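Local coordinates for protein alpha-/beta-galactoside alpha-2,3-sialyltransferase (Photobacterium phosphoreum, PDB 2ZWI) that transfers sialic acid to galactosides through an alpha-2,3 linkage, and binds cytidine monophosphate between its two domains, at residues A[80-85]-A[110-116]; A[9-13]-A[36-40]. All coordinates share one frame; numbering follows the deposited sequence.

Contact 1: residues A[80-85]-A[110-116]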
ATOM      1  N   ASN A  80      -5.038 -12.840  -5.022  1.00 10.35           N
ATOM      2  CA  ASN A  80      -4.196 -11.693  -4.745  1.00 10.98           C
ATOM      3  C   ASN A  80      -5.039 -10.646  -4.013  1.00 11.13           C
ATOM      4  O   ASN A  80      -6.053 -10.178  -4.540  1.00 11.43           O
ATOM      5  CB  ASN A  80      -3.612 -11.148  -6.056  1.00 10.62           C
ATOM      6  CG  ASN A  80      -2.882 -12.228  -6.871  1.00 12.13           C
ATOM      7  OD1 ASN A  80      -3.484 -12.975  -7.650  1.00 13.17           O
ATOM      8  ND2 ASN A  80      -1.578 -12.301  -6.691  1.00 11.72           N
ATOM      9  N   GLY A  81      -4.627 -10.293  -2.799  1.00 11.11           N
ATOM     10  CA  GLY A  81      -5.441  -9.451  -1.924  1.00 11.06           C
ATOM     11  C   GLY A  81      -4.688  -8.413  -1.115  1.00 11.10           C
ATOM     12  O   GLY A  81      -3.510  -8.148  -1.351  1.00 10.93           O
ATOM     13  N   ASN A  82      -5.400  -7.834  -0.154  1.00 10.70           N
ATOM     14  CA  ASN A  82      -4.929  -6.761   0.705  1.00 10.19           C
ATOM     15  C   ASN A  82      -4.767  -7.365   2.103  1.00 10.23           C
ATOM     16  O   ASN A  82      -5.726  -7.892   2.657  1.00 10.55           O
ATOM     17  CB  ASN A  82      -5.995  -5.649   0.669  1.00 10.80           C
ATOM     18  CG  ASN A  82      -5.727  -4.519   1.640  1.00 10.68           C
ATOM     19  OD1 ASN A  82      -5.427  -4.744   2.805  1.00 12.51           O
ATOM     20  ND2 ASN A  82      -5.862  -3.282   1.157  1.00 10.72           N
ATOM     21  N   THR A  83      -3.556  -7.311   2.657  1.00  9.87           N
ATOM     22  CA  THR A  83      -3.246  -7.942   3.945  1.00 10.08           C
ATOM     23  C   THR A  83      -4.179  -7.480   5.088  1.00  9.81           C
ATOM     24  O   THR A  83      -4.773  -8.310   5.757  1.00  9.55           O
ATOM     25  CB  THR A  83      -1.759  -7.751   4.319  1.00 10.55           C
ATOM     26  OG1 THR A  83      -0.944  -8.112   3.193  1.00 11.45           O
ATOM     27  CG2 THR A  83      -1.383  -8.629   5.499  1.00 10.47           C
ATOM     28  N   LEU A  84      -4.328  -6.170   5.287  1.00 10.27           N
ATOM     29  CA  LEU A  84      -5.236  -5.665   6.317  1.00 11.06           C
ATOM     30  C   LEU A  84      -6.653  -6.237   6.126  1.00 11.04           C
ATOM     31  O   LEU A  84      -7.321  -6.601   7.081  1.00 10.68           O
ATOM     32  CB  LEU A  84      -5.285  -4.131   6.293  1.00 11.13           C
ATOM     33  CG  LEU A  84      -6.065  -3.425   7.414  1.00 11.49           C
ATOM     34  CD1 LEU A  84      -5.435  -3.718   8.781  1.00 11.89           C
ATOM     35  CD2 LEU A  84      -6.106  -1.936   7.135  1.00 11.95           C
ATOM     36  N   TRP A  85      -7.080  -6.308   4.870  1.00 11.65           N
ATOM     37  CA  TRP A  85      -8.400  -6.788   4.500  1.00 12.36           C
ATOM     38  C   TRP A  85      -8.372  -8.252   4.066  1.00 12.21           C
ATOM     39  O   TRP A  85      -9.082  -8.661   3.148  1.00 11.73           O
ATOM     40  CB  TRP A  85      -8.968  -5.887   3.400  1.00 13.43           C
ATOM     41  CG  TRP A  85      -9.232  -4.503   3.903  1.00 14.97           C
ATOM     42  CD1 TRP A  85      -8.554  -3.360   3.580  1.00 16.71           C
ATOM     43  CD2 TRP A  85     -10.222  -4.125   4.865  1.00 16.47           C
ATOM     44  NE1 TRP A  85      -9.080  -2.289   4.263  1.00 17.58           N
ATOM     45  CE2 TRP A  85     -10.105  -2.733   5.059  1.00 17.84           C
ATOM     46  CE3 TRP A  85     -11.209  -4.830   5.571  1.00 17.12           C
ATOM     47  CZ2 TRP A  85     -10.936  -2.029   5.931  1.00 17.32           C
ATOM     48  CZ3 TRP A  85     -12.041  -4.132   6.436  1.00 17.26           C
ATOM     49  CH2 TRP A  85     -11.899  -2.743   6.610  1.00 17.37           C
ATOM     50  N   TYR A 110      -0.745  -8.258  -0.301  1.00 10.01           N
ATOM     51  CA  TYR A 110      -0.031  -6.995  -0.438  1.00 10.74           C
ATOM     52  C   TYR A 110      -0.432  -6.050   0.686  1.00 11.07           C
ATOM     53  O   TYR A 110      -1.625  -5.828   0.895  1.00 10.85           O
ATOM     54  CB  TYR A 110      -0.389  -6.355  -1.784  1.00 10.54           C
ATOM     55  CG  TYR A 110       0.099  -7.143  -2.975  1.00 10.97           C
ATOM     56  CD1 TYR A 110      -0.619  -8.243  -3.459  1.00 10.20           C
ATOM     57  CD2 TYR A 110       1.281  -6.793  -3.611  1.00 10.64           C
ATOM     58  CE1 TYR A 110      -0.160  -8.973  -4.552  1.00 10.54           C
ATOM     59  CE2 TYR A 110       1.751  -7.520  -4.712  1.00 11.28           C
ATOM     60  CZ  TYR A 110       1.031  -8.597  -5.161  1.00 10.96           C
ATOM     61  OH  TYR A 110       1.505  -9.281  -6.232  1.00 13.51           O
ATOM     62  N   ASP A 111       0.550  -5.506   1.414  1.00 11.93           N
ATOM     63  CA  ASP A 111       0.273  -4.552   2.500  1.00 12.63           C
ATOM     64  C   ASP A 111      -0.640  -3.424   2.029  1.00 12.95           C
ATOM     65  O   ASP A 111      -0.509  -2.969   0.905  1.00 12.47           O
ATOM     66  CB  ASP A 111       1.572  -3.915   3.022  1.00 13.26           C
ATOM     67  CG  ASP A 111       2.422  -4.874   3.841  1.00 13.86           C
ATOM     68  OD1 ASP A 111       1.923  -5.945   4.259  1.00 13.04           O
ATOM     69  OD2 ASP A 111       3.608  -4.529   4.062  1.00 14.12           O
ATOM     70  N   ASP A 112      -1.525  -2.964   2.917  1.00 13.35           N
ATOM     71  CA  ASP A 112      -2.468  -1.862   2.651  1.00 13.68           C
ATOM     72  C   ASP A 112      -1.783  -0.488   2.738  1.00 13.77           C
ATOM     73  O   ASP A 112      -2.100   0.425   1.973  1.00 13.29           O
ATOM     74  CB  ASP A 112      -3.627  -1.974   3.661  1.00 13.94           C
ATOM     75  CG  ASP A 112      -4.643  -0.851   3.561  1.00 15.13           C
ATOM     76  OD1 ASP A 112      -5.692  -1.057   2.921  1.00 15.21           O
ATOM     77  OD2 ASP A 112      -4.418   0.225   4.161  1.00 18.53           O
ATOM     78  N   GLY A 113      -0.850  -0.350   3.680  1.00 13.27           N
ATOM     79  CA  GLY A 113      -0.211   0.926   3.976  1.00 12.89           C
ATOM     80  C   GLY A 113       0.365   0.926   5.380  1.00 12.97           C
ATOM     81  O   GLY A 113       0.888  -0.091   5.847  1.00 13.13           O
ATOM     82  N   SER A 114       0.232   2.056   6.066  1.00 12.43           N
ATOM     83  CA  SER A 114       0.796   2.235   7.400  1.00 12.21           C
ATOM     84  C   SER A 114       0.159   1.371   8.503  1.00 11.93           C
ATOM     85  O   SER A 114       0.807   1.083   9.519  1.00 11.67           O
ATOM     86  CB  SER A 114       0.705   3.716   7.799  1.00 12.25           C
ATOM     87  OG  SER A 114      -0.636   4.074   8.064  1.00 13.14           O
ATOM     88  N   ALA A 115      -1.103   0.981   8.316  1.00 11.75           N
ATOM     89  CA  ALA A 115      -1.843   0.203   9.323  1.00 12.28           C
ATOM     90  C   ALA A 115      -1.145  -1.099   9.720  1.00 12.29           C
ATOM     91  O   ALA A 115      -1.037  -1.395  10.913  1.00 11.96           O
ATOM     92  CB  ALA A 115      -3.279  -0.070   8.869  1.00 11.85           C
ATOM     93  N   GLU A 116      -0.664  -1.874   8.741  1.00 12.69           N
ATOM     94  CA  GLU A 116       0.070  -3.105   9.064  1.00 12.95           C
ATOM     95  C   GLU A 116       1.287  -2.819   9.945  1.00 12.50           C
ATOM     96  O   GLU A 116       1.598  -3.597  10.844  1.00 12.47           O
ATOM     97  CB  GLU A 116       0.514  -3.865   7.808  1.00 13.54           C
ATOM     98  CG  GLU A 116      -0.584  -4.653   7.114  1.00 15.17           C
ATOM     99  CD  GLU A 116      -1.360  -3.816   6.100  1.00 17.42           C
ATOM    100  OE1 GLU A 116      -1.892  -4.394   5.117  1.00 16.93           O
ATOM    101  OE2 GLU A 116      -1.429  -2.580   6.273  1.00 18.95           O
TER
HETATM  102  O   HOH W   1       1.925  -8.391   3.097  1.00 14.06           O
HETATM  103  O   HOH W   2      -7.753   0.245   3.763  1.00 24.26           O
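ND2 of N82 donates to OD1 of D112 at 2.8 Å, nearly straight at 172°. The carboxylate oxygen lies close to the amide plane of N82 and uses its anti lone pair, away from OD2. CG of N82 is anti to the backbone N (chi1 173°), which carries the amide across. The second proton of ND2 goes to OD1 of D10. OD1 of N82 accepts from the backbone N of W85, an Asx motif. D112 OD1 has another donor: water 2, at 2.6 Å, which in turn accepts from NE1 of W85. OD2 of D112 binds a glycerol, probably from the crystallisation liquor.

E116, in the first turn of helix 114-125, is bent at chi2 (87°), which brings its carboxylate back to the backbone N atoms of D112 and G113, just before the helix. OE1 takes D112 N at 2.6 Å, and OE2 has a weak bond from G113 N. L84 N gives a weaker bond to OE1 of E116, at 3.0 Å. L84 packs CD2 on CB of A115 at 3.8 Å.

Y110 N donates to O of G81, and T83 N to O of Y110, both at 3.0 Å. Water 1 links T83 OG1 to OD1 of D111. That carboxylate is held mainly from outside the contact, by Y117, Y160 and L173.

The D112 side chain is about 6 Å from the bound cytidine monophosphate at its nearest, and S114 N bonds to S324 OG of that pocket. Parallel strands 74-82 and 104-110, joined through helix 86-98, form a beta-alpha-beta unit of the Rossmann-like N-terminal domain. Strand 3-10 lies on the other side of 74-82, the Y110 ring packs on helix 14-26 and stacks with H171, and the second segment runs into helix 114-125.

Contact 2: residues A[9-13]-A[36-40]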
ATOM      1  N   VAL A   9      -8.160  -8.729  -5.783  1.00 11.85           N
ATOM      2  CA  VAL A   9      -9.064  -7.915  -4.970  1.00 11.73           C
ATOM      3  C   VAL A   9      -8.301  -6.899  -4.111  1.00 11.89           C
ATOM      4  O   VAL A   9      -7.166  -7.161  -3.680  1.00 11.98           O
ATOM      5  CB  VAL A   9     -10.008  -8.774  -4.077  1.00 11.77           C
ATOM      6  CG1 VAL A   9     -11.056  -9.523  -4.924  1.00 11.02           C
ATOM      7  CG2 VAL A   9      -9.213  -9.763  -3.208  1.00 11.82           C
ATOM      8  N   ASP A  10      -8.922  -5.736  -3.907  1.00 11.58           N
ATOM      9  CA  ASP A  10      -8.393  -4.655  -3.056  1.00 12.14           C
ATOM     10  C   ASP A  10      -9.450  -3.588  -2.805  1.00 12.74           C
ATOM     11  O   ASP A  10     -10.257  -3.272  -3.676  1.00 13.19           O
ATOM     12  CB  ASP A  10      -7.160  -3.982  -3.674  1.00 11.34           C
ATOM     13  CG  ASP A  10      -6.513  -2.945  -2.743  1.00 10.22           C
ATOM     14  OD1 ASP A  10      -6.568  -3.095  -1.504  1.00  8.60           O
ATOM     15  OD2 ASP A  10      -5.935  -1.966  -3.257  1.00 10.64           O
ATOM     16  N   ARG A  11      -9.400  -3.018  -1.607  1.00 13.82           N
ATOM     17  CA  ARG A  11     -10.267  -1.915  -1.195  1.00 14.49           C
ATOM     18  C   ARG A  11      -9.551  -0.577  -1.235  1.00 14.55           C
ATOM     19  O   ARG A  11     -10.193   0.475  -1.270  1.00 14.94           O
ATOM     20  CB  ARG A  11     -10.732  -2.143   0.245  1.00 14.51           C
ATOM     21  CG  ARG A  11     -11.416  -3.445   0.475  1.00 14.84           C
ATOM     22  CD  ARG A  11     -12.218  -3.360   1.747  1.00 14.98           C
ATOM     23  NE  ARG A  11     -12.762  -4.664   2.090  1.00 15.60           N
ATOM     24  CZ  ARG A  11     -13.607  -4.884   3.091  1.00 17.56           C
ATOM     25  NH1 ARG A  11     -14.041  -6.116   3.327  1.00 16.33           N
ATOM     26  NH2 ARG A  11     -14.011  -3.876   3.856  1.00 16.21           N
ATOM     27  N   ALA A  12      -8.222  -0.618  -1.179  1.00 14.89           N
ATOM     28  CA  ALA A  12      -7.403   0.593  -1.074  1.00 14.98           C
ATOM     29  C   ALA A  12      -6.791   0.951  -2.428  1.00 14.95           C
ATOM     30  O   ALA A  12      -7.458   0.819  -3.458  1.00 15.40           O
ATOM     31  CB  ALA A  12      -6.320   0.394  -0.020  1.00 14.79           C
ATOM     32  N   THR A  13      -5.530   1.393  -2.440  1.00 14.74           N
ATOM     33  CA  THR A  13      -4.864   1.696  -3.712  1.00 14.68           C
ATOM     34  C   THR A  13      -3.517   0.998  -3.895  1.00 14.00           C
ATOM     35  O   THR A  13      -3.181   0.620  -5.020  1.00 13.09           O
ATOM     36  CB  THR A  13      -4.668   3.213  -3.946  1.00 14.61           C
ATOM     37  OG1 THR A  13      -4.175   3.807  -2.752  1.00 17.68           O
ATOM     38  CG2 THR A  13      -5.977   3.877  -4.314  1.00 15.55           C
ATOM     39  N   TRP A  36     -11.516  -4.272  -7.823  1.00 12.25           N
ATOM     40  CA  TRP A  36     -10.758  -3.216  -7.170  1.00 12.99           C
ATOM     41  C   TRP A  36     -11.700  -2.059  -6.859  1.00 13.57           C
ATOM     42  O   TRP A  36     -12.232  -1.432  -7.772  1.00 13.85           O
ATOM     43  CB  TRP A  36      -9.623  -2.718  -8.086  1.00 12.61           C
ATOM     44  CG  TRP A  36      -8.493  -3.720  -8.387  1.00 11.87           C
ATOM     45  CD1 TRP A  36      -7.913  -4.608  -7.518  1.00 12.18           C
ATOM     46  CD2 TRP A  36      -7.788  -3.865  -9.630  1.00 12.62           C
ATOM     47  NE1 TRP A  36      -6.907  -5.310  -8.151  1.00 12.21           N
ATOM     48  CE2 TRP A  36      -6.808  -4.873  -9.445  1.00 11.67           C
ATOM     49  CE3 TRP A  36      -7.890  -3.241 -10.885  1.00 11.46           C
ATOM     50  CZ2 TRP A  36      -5.945  -5.285 -10.471  1.00 12.11           C
ATOM     51  CZ3 TRP A  36      -7.023  -3.643 -11.900  1.00 13.34           C
ATOM     52  CH2 TRP A  36      -6.061  -4.660 -11.684  1.00 12.28           C
ATOM     53  N   SER A  37     -11.890  -1.766  -5.576  1.00 14.47           N
ATOM     54  CA  SER A  37     -12.808  -0.705  -5.142  1.00 15.19           C
ATOM     55  C   SER A  37     -12.504   0.668  -5.755  1.00 15.28           C
ATOM     56  O   SER A  37     -13.415   1.377  -6.175  1.00 15.24           O
ATOM     57  CB  SER A  37     -12.829  -0.602  -3.605  1.00 15.28           C
ATOM     58  OG  SER A  37     -13.290  -1.814  -3.019  1.00 16.78           O
ATOM     59  N   ARG A  38     -11.226   1.028  -5.813  1.00 15.57           N
ATOM     60  CA  ARG A  38     -10.824   2.377  -6.225  1.00 16.27           C
ATOM     61  C   ARG A  38     -10.504   2.465  -7.720  1.00 16.33           C
ATOM     62  O   ARG A  38     -10.254   3.557  -8.247  1.00 16.31           O
ATOM     63  CB  ARG A  38      -9.624   2.857  -5.395  1.00 16.29           C
ATOM     64  CG  ARG A  38      -9.879   2.988  -3.887  1.00 18.47           C
ATOM     65  CD  ARG A  38     -10.414   4.368  -3.519  1.00 22.25           C
ATOM     66  NE  ARG A  38      -9.425   5.409  -3.788  1.00 25.62           N
ATOM     67  CZ  ARG A  38      -8.577   5.900  -2.888  1.00 26.34           C
ATOM     68  NH1 ARG A  38      -8.586   5.456  -1.632  1.00 26.64           N
ATOM     69  NH2 ARG A  38      -7.711   6.840  -3.248  1.00 26.35           N
ATOM     70  N   TYR A  39     -10.514   1.319  -8.395  1.00 16.34           N
ATOM     71  CA  TYR A  39     -10.168   1.263  -9.810  1.00 16.75           C
ATOM     72  C   TYR A  39     -11.129   0.409 -10.636  1.00 17.46           C
ATOM     73  O   TYR A  39     -10.749  -0.666 -11.090  1.00 17.31           O
ATOM     74  CB  TYR A  39      -8.720   0.763  -9.978  1.00 17.02           C
ATOM     75  CG  TYR A  39      -7.698   1.840  -9.740  1.00 15.45           C
ATOM     76  CD1 TYR A  39      -7.365   2.734 -10.750  1.00 14.75           C
ATOM     77  CD2 TYR A  39      -7.086   1.986  -8.498  1.00 16.44           C
ATOM     78  CE1 TYR A  39      -6.445   3.735 -10.541  1.00 16.08           C
ATOM     79  CE2 TYR A  39      -6.155   2.994  -8.276  1.00 15.73           C
ATOM     80  CZ  TYR A  39      -5.848   3.864  -9.304  1.00 15.90           C
ATOM     81  OH  TYR A  39      -4.935   4.870  -9.119  1.00 17.64           O
ATOM     82  N   PRO A  40     -12.380   0.880 -10.835  1.00 18.34           N
ATOM     83  CA  PRO A  40     -13.258   0.144 -11.752  1.00 19.42           C
ATOM     84  C   PRO A  40     -12.761   0.207 -13.206  1.00 20.28           C
ATOM     85  O   PRO A  40     -12.465   1.297 -13.723  1.00 20.77           O
ATOM     86  CB  PRO A  40     -14.624   0.833 -11.580  1.00 19.57           C
ATOM     87  CG  PRO A  40     -14.310   2.201 -11.077  1.00 18.85           C
ATOM     88  CD  PRO A  40     -13.055   2.055 -10.244  1.00 18.59           C
TER
HETATM   89  O   HOH W   3      -8.853  -0.606  -5.380  1.00  9.83           O
HETATM   90  O   HOH W   4     -10.034   3.215  -0.129  1.00 31.84           O
HETATM   91  O   HOH W   5      -5.026   6.405  -2.659  1.00 29.62           O
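R38 folds back over T13. Its CB is 3.5 Å from O of A12. CG comes closer to the same oxygen, at 3.3 Å, and is also near O of R11. The chain then bends at chi2 (-89°) and chi3 (-65°), which turns the guanidinium across the threonine. From NE on, the guanidinium lies flat against CG2 of T13, which sits over the centre of one face, 3.6 Å from CZ. At the tip, NH1 donates to water 4, which gives a proton to O of R11. NH2 makes a weak bond to water 5, which also meets OG1 of T13. The charged group is therefore tied to the other segment through water.

Nearer the strands, S37 N donates to O of D10 at 2.9 Å, almost straight and nearly along the C=O axis. S37 OG adds a weak bond to the same oxygen. Water 3 bridges O of A12 and N of R38. OD1 of D10 takes the N of A12 at 3.0 Å, an Asx turn, and OD2 is bonded to T16.

The arrangement lies at the C-terminal ends of neighbouring parallel strands, where the loops of a Rossmann-like domain form its binding edge. This domain is part of a GT-B fold. T13 belongs to the cytidine monophosphate pocket, and its OG1 makes a weak hydrogen bond to the O2' of the nucleotide.

How the contacts relate
From the N terminus, strand 3-10 leads into helix 14-26 and strand 31-36, and contact 2 closes this first beta-alpha-beta unit. The chain then goes on to strand 74-82. Helix 86-98 and strand 104-110 follow, and contact 1 closes that second unit. The two are in series; neither nests in the other. They meet side by side because strands 3-10 and 74-82 are neighbours in the sheet. The backbone joins there through N80 and V9, and the R11 guanidinium lies against the W85 ring in a cation-pi contact. Together they tie four adjacent strands into one edge facing the nucleotide.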